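Local coordinates for protein fatty acid synthase 1, isoform A (Drosophila melanogaster, PDB 6FN6) that probably builds long-chain saturated fatty acids from acetyl-CoA and malonyl-CoA using NADPH, this chain being its dehydratase, enoylreductase and ketoreductase modifying region, at residues T388-E392 with L420-F424; V930-F936 with N1010-V1014. One frame throughout, in Å; residues are numbered along the deposited sequence.

In the fold
From the N terminus the chain first runs through the predicted dehydratase hotdog folds. Contact 1 then closes a loop of 27 residues: helix 389-395 leads into strand 402-409 and helix 410-423 follows it, and the two helices meet beside that strand. The pseudo-ketoreductase and then the enoylreductase parts follow before contact 2 opens in the ketoreductase domain. There 73 residues, with strands 951-955 and 978-982, lie between the segments 930-936 and 1010-1014, which bring together the ends of the parallel strands 926-930 and 1005-1011. The two contacts lie in series, neither nested nor crossed, with centres about 55 Å apart and nearest atoms about 43 Å apart, so each ties together its own domain.

Contact 1 of 2, residues T388-E392 with L420-F424; sequences TKTLE and LLTKF
The ring of Phe-424, just past the end of helix 410-423, reaches across to Thr-388, Leu-391 and Glu-392. With CG anti to its own carbonyl carbon (chi1 -79°), the side chain leaves CB toward the start of helix 389-395. CG and CD2 come first under Leu-391 CD2, which sits over one ring face, 4.1 Å from the ring centroid and 29° off the normal, a CH-pi contact. Farther out CE1 meets Glu-392 CG, which approaches obliquely, while CE2 lies 3.8 Å from Thr-388 CB. At the tip, CZ has Thr-388 OG1 at the ring edge, 3.5 Å away. That hydroxyl also gives a weak hydrogen bond of 3.4 Å to Glu-392 OE2, itself in the ring plane. The topology fits a methyltransferase-like fold, as in the inactive pseudo-methyltransferase domain of animal fatty acid synthases, and both helices pack on one side of strand 402-409, Leu-391 on Leu-404 and Leu-421 on Leu-406. Trimming Phe-424 to an alanine is likely to leave Leu-391 CD2 without the ring face it covers and to open a gap beside Thr-388 and Glu-392. Beside the ring, Leu-391 and Leu-420 meet tip to tip, CD2 to CG 4.0 Å, and Leu-420 CD1 touches Thr-388 CG2 at 3.8 Å.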
loop_
_atom_site.group_PDB
_atom_site.type_symbol
_atom_site.label_atom_id
_atom_site.label_comp_id
_atom_site.label_asym_id
_atom_site.label_seq_id
_atom_site.Cartn_x
_atom_site.Cartn_y
_atom_site.Cartn_z
ATOM N N THR A 388 55.509 -70.393 17.589
ATOM C CA THR A 388 54.193 -70.730 17.059
ATOM C C THR A 388 53.099 -70.460 18.090
ATOM O O THR A 388 51.915 -70.654 17.818
ATOM C CB THR A 388 54.117 -72.211 16.639
ATOM O OG1 THR A 388 54.166 -73.042 17.805
ATOM C CG2 THR A 388 55.273 -72.571 15.720
ATOM N N LYS A 389 53.502 -70.015 19.275
ATOM C CA LYS A 389 52.572 -69.832 20.381
ATOM C C LYS A 389 51.463 -68.841 20.029
ATOM O O LYS A 389 50.314 -69.018 20.435
ATOM C CB LYS A 389 53.332 -69.378 21.629
ATOM C CG LYS A 389 54.050 -70.524 22.333
ATOM C CD LYS A 389 55.067 -70.036 23.351
ATOM C CE LYS A 389 55.741 -71.211 24.045
ATOM N NZ LYS A 389 56.828 -70.783 24.967
ATOM N N THR A 390 51.807 -67.799 19.276
ATOM C CA THR A 390 50.819 -66.823 18.830
ATOM C C THR A 390 49.751 -67.523 17.991
ATOM O O THR A 390 48.554 -67.326 18.196
ATOM C CB THR A 390 51.467 -65.690 18.008
ATOM O OG1 THR A 390 52.503 -65.068 18.777
ATOM C CG2 THR A 390 50.435 -64.640 17.622
ATOM N N LEU A 391 50.199 -68.342 17.045
ATOM C CA LEU A 391 49.296 -69.109 16.196
ATOM C C LEU A 391 48.456 -70.088 17.010
ATOM O O LEU A 391 47.240 -70.168 16.836
ATOM C CB LEU A 391 50.090 -69.868 15.131
ATOM C CG LEU A 391 49.302 -70.829 14.237
ATOM C CD1 LEU A 391 48.249 -70.086 13.439
ATOM C CD2 LEU A 391 50.243 -71.589 13.312
ATOM N N GLU A 392 49.116 -70.831 17.894
ATOM C CA GLU A 392 48.452 -71.860 18.689
ATOM C C GLU A 392 47.233 -71.321 19.430
ATOM O O GLU A 392 46.147 -71.897 19.356
ATOM C CB GLU A 392 49.435 -72.472 19.690
ATOM C CG GLU A 392 50.129 -73.724 19.183
ATOM C CD GLU A 392 51.194 -74.229 20.134
ATOM O OE1 GLU A 392 51.156 -73.853 21.324
ATOM O OE2 GLU A 392 52.063 -75.009 19.695
ATOM N N LEU A 420 53.670 -74.205 7.970
ATOM C CA LEU A 420 53.266 -73.960 9.347
ATOM C C LEU A 420 51.761 -74.174 9.506
ATOM O O LEU A 420 51.314 -74.742 10.504
ATOM C CB LEU A 420 53.665 -72.546 9.775
ATOM C CG LEU A 420 53.593 -72.205 11.266
ATOM C CD1 LEU A 420 54.432 -73.162 12.101
ATOM C CD2 LEU A 420 54.047 -70.772 11.497
ATOM N N LEU A 421 50.982 -73.721 8.525
ATOM C CA LEU A 421 49.537 -73.942 8.533
ATOM C C LEU A 421 49.253 -75.435 8.376
ATOM O O LEU A 421 48.387 -75.989 9.053
ATOM C CB LEU A 421 48.847 -73.150 7.416
ATOM C CG LEU A 421 48.758 -71.628 7.577
ATOM C CD1 LEU A 421 48.188 -70.986 6.317
ATOM C CD2 LEU A 421 47.925 -71.244 8.792
ATOM N N THR A 422 49.984 -76.078 7.472
ATOM C CA THR A 422 49.843 -77.512 7.255
ATOM C C THR A 422 50.230 -78.251 8.533
ATOM O O THR A 422 49.569 -79.209 8.936
ATOM C CB THR A 422 50.716 -78.005 6.081
ATOM O OG1 THR A 422 50.371 -77.288 4.891
ATOM C CG2 THR A 422 50.512 -79.495 5.839
ATOM N N LYS A 423 51.308 -77.798 9.164
ATOM C CA LYS A 423 51.801 -78.417 10.386
ATOM C C LYS A 423 50.742 -78.434 11.479
ATOM O O LYS A 423 50.652 -79.392 12.246
ATOM C CB LYS A 423 53.041 -77.669 10.884
ATOM C CG LYS A 423 53.550 -78.115 12.251
ATOM C CD LYS A 423 54.730 -77.269 12.691
ATOM C CE LYS A 423 55.182 -77.624 14.099
ATOM N NZ LYS A 423 56.212 -76.670 14.594
ATOM N N PHE A 424 49.943 -77.376 11.550
ATOM C CA PHE A 424 48.918 -77.269 12.583
ATOM C C PHE A 424 47.543 -77.704 12.086
ATOM O O PHE A 424 46.529 -77.442 12.732
ATOM C CB PHE A 424 48.871 -75.842 13.129
ATOM C CG PHE A 424 49.967 -75.544 14.113
ATOM C CD1 PHE A 424 49.754 -75.703 15.473
ATOM C CD2 PHE A 424 51.216 -75.128 13.681
ATOM C CE1 PHE A 424 50.760 -75.441 16.385
ATOM C CE2 PHE A 424 52.226 -74.864 14.589
ATOM C CZ PHE A 424 51.995 -75.022 15.943
#

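Contact 2 of 2, residues V930-F936 with N1010-V1014; sequences VGGLGGF and NLAAV
Val-930 and Asn-1010 pair as parallel strand ends, CA to CA 5.0 Å, and just beyond them Leu-1011 N gives Val-930 O a weak, bent hydrogen bond of 3.2 Å (126°). On one sheet face the side chains of this pair run alongside each other in the same direction, with Val-930 CG2 3.8 Å from Asn-1010 ND2; Leu-1042 of helix 1034-1049 covers both. Leu-1011 turns the other way, toward the glycine turn. Its CG is anti to the carbonyl carbon, and the two branches divide: CD1 lies by Gly-931 O at 3.3 Å, while CD2 reaches Phe-936 CD1 at 4.0 Å, the two side chains crossing at about a right angle. The strand, type I turn from Gly-931 to Gly-934, and helix form the glycine-rich loop of a Rossmann fold, which in reductases of this family lies against the NADPH diphosphate; a similar role is probable here. Gly-931 has a positive phi of 70°, favourable to glycine, and Gly-934 is the N-cap of helix 935-946. Val-1014, poorly ordered, packs CG1 3.7 Å from Gly-934 CA. Ala-1013 CB, likewise poorly ordered, approaches Phe-936 CD2 obliquely at 4.5 Å. Elsewhere the Phe-936 ring meets that of Phe-1059, planes at about 50°, and touches Trp-1100.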
loop_
_atom_site.group_PDB
_atom_site.type_symbol
_atom_site.label_atom_id
_atom_site.label_comp_id
_atom_site.label_asym_id
_atom_site.label_seq_id
_atom_site.Cartn_x
_atom_site.Cartn_y
_atom_site.Cartn_z
ATOM N N VAL A 930 8.305 -54.160 -18.919
ATOM C CA VAL A 930 7.446 -55.299 -18.632
ATOM C C VAL A 930 6.945 -55.167 -17.205
ATOM O O VAL A 930 7.738 -55.081 -16.270
ATOM C CB VAL A 930 8.182 -56.634 -18.843
ATOM C CG1 VAL A 930 7.237 -57.808 -18.627
ATOM C CG2 VAL A 930 8.787 -56.696 -20.236
ATOM N N GLY A 931 5.626 -55.181 -17.043
ATOM C CA GLY A 931 5.012 -54.862 -15.767
ATOM C C GLY A 931 5.173 -53.384 -15.471
ATOM O O GLY A 931 5.433 -52.979 -14.337
ATOM N N GLY A 932 5.002 -52.571 -16.506
ATOM C CA GLY A 932 5.304 -51.158 -16.413
ATOM C C GLY A 932 4.287 -50.306 -15.676
ATOM O O GLY A 932 4.589 -49.168 -15.322
ATOM N N LEU A 933 3.097 -50.846 -15.428
ATOM C CA LEU A 933 2.038 -50.069 -14.785
ATOM C C LEU A 933 1.967 -50.314 -13.278
ATOM O O LEU A 933 1.136 -49.723 -12.586
ATOM C CB LEU A 933 0.682 -50.377 -15.425
ATOM C CG LEU A 933 0.370 -49.702 -16.766
ATOM C CD1 LEU A 933 -1.002 -50.117 -17.259
ATOM C CD2 LEU A 933 0.448 -48.181 -16.674
ATOM N N GLY A 934 2.836 -51.179 -12.767
ATOM C CA GLY A 934 2.948 -51.373 -11.334
ATOM C C GLY A 934 3.581 -50.156 -10.688
ATOM O O GLY A 934 4.025 -49.240 -11.385
ATOM N N GLY A 935 3.599 -50.125 -9.360
ATOM C CA GLY A 935 4.170 -49.005 -8.636
ATOM C C GLY A 935 5.571 -48.660 -9.104
ATOM O O GLY A 935 5.844 -47.530 -9.502
ATOM N N PHE A 936 6.460 -49.645 -9.047
ATOM C CA PHE A 936 7.837 -49.487 -9.501
ATOM C C PHE A 936 7.901 -48.989 -10.942
ATOM O O PHE A 936 8.618 -48.040 -11.250
ATOM C CB PHE A 936 8.584 -50.820 -9.366
ATOM C CG PHE A 936 10.076 -50.701 -9.511
ATOM C CD1 PHE A 936 10.661 -50.589 -10.763
ATOM C CD2 PHE A 936 10.894 -50.705 -8.393
ATOM C CE1 PHE A 936 12.035 -50.482 -10.896
ATOM C CE2 PHE A 936 12.268 -50.598 -8.520
ATOM C CZ PHE A 936 12.838 -50.485 -9.773
ATOM N N ASN A 1010 12.735 -55.363 -17.269
ATOM C CA ASN A 1010 11.907 -56.453 -16.773
ATOM C C ASN A 1010 11.644 -56.255 -15.291
ATOM O O ASN A 1010 12.576 -56.074 -14.506
ATOM C CB ASN A 1010 12.581 -57.801 -17.020
ATOM C CG ASN A 1010 12.809 -58.073 -18.489
ATOM O OD1 ASN A 1010 13.834 -57.685 -19.052
ATOM N ND2 ASN A 1010 11.849 -58.738 -19.124
ATOM N N LEU A 1011 10.372 -56.294 -14.912
ATOM C CA LEU A 1011 9.981 -56.001 -13.541
ATOM C C LEU A 1011 9.277 -57.180 -12.878
ATOM O O LEU A 1011 8.113 -57.464 -13.157
ATOM C CB LEU A 1011 9.083 -54.762 -13.514
ATOM C CG LEU A 1011 9.631 -53.576 -14.316
ATOM C CD1 LEU A 1011 8.693 -52.390 -14.265
ATOM C CD2 LEU A 1011 11.012 -53.169 -13.824
ATOM N N ALA A 1012 10.005 -57.868 -12.004
ATOM C CA ALA A 1012 9.427 -58.900 -11.153
ATOM C C ALA A 1012 9.078 -58.315 -9.787
ATOM O O ALA A 1012 8.604 -59.026 -8.901
ATOM C CB ALA A 1012 10.390 -60.067 -11.000
ATOM N N ALA A 1013 9.335 -57.021 -9.616
ATOM C CA ALA A 1013 9.147 -56.366 -8.327
ATOM C C ALA A 1013 7.687 -56.017 -8.055
ATOM O O ALA A 1013 7.300 -55.805 -6.908
ATOM C CB ALA A 1013 10.004 -55.112 -8.255
ATOM N N VAL A 1014 6.881 -55.952 -9.109
ATOM C CA VAL A 1014 5.482 -55.559 -8.970
ATOM C C VAL A 1014 4.672 -56.746 -8.465
ATOM O O VAL A 1014 5.017 -57.897 -8.730
ATOM C CB VAL A 1014 4.906 -55.011 -10.295
ATOM C CG1 VAL A 1014 5.698 -53.790 -10.752
ATOM C CG2 VAL A 1014 4.893 -56.090 -11.376
#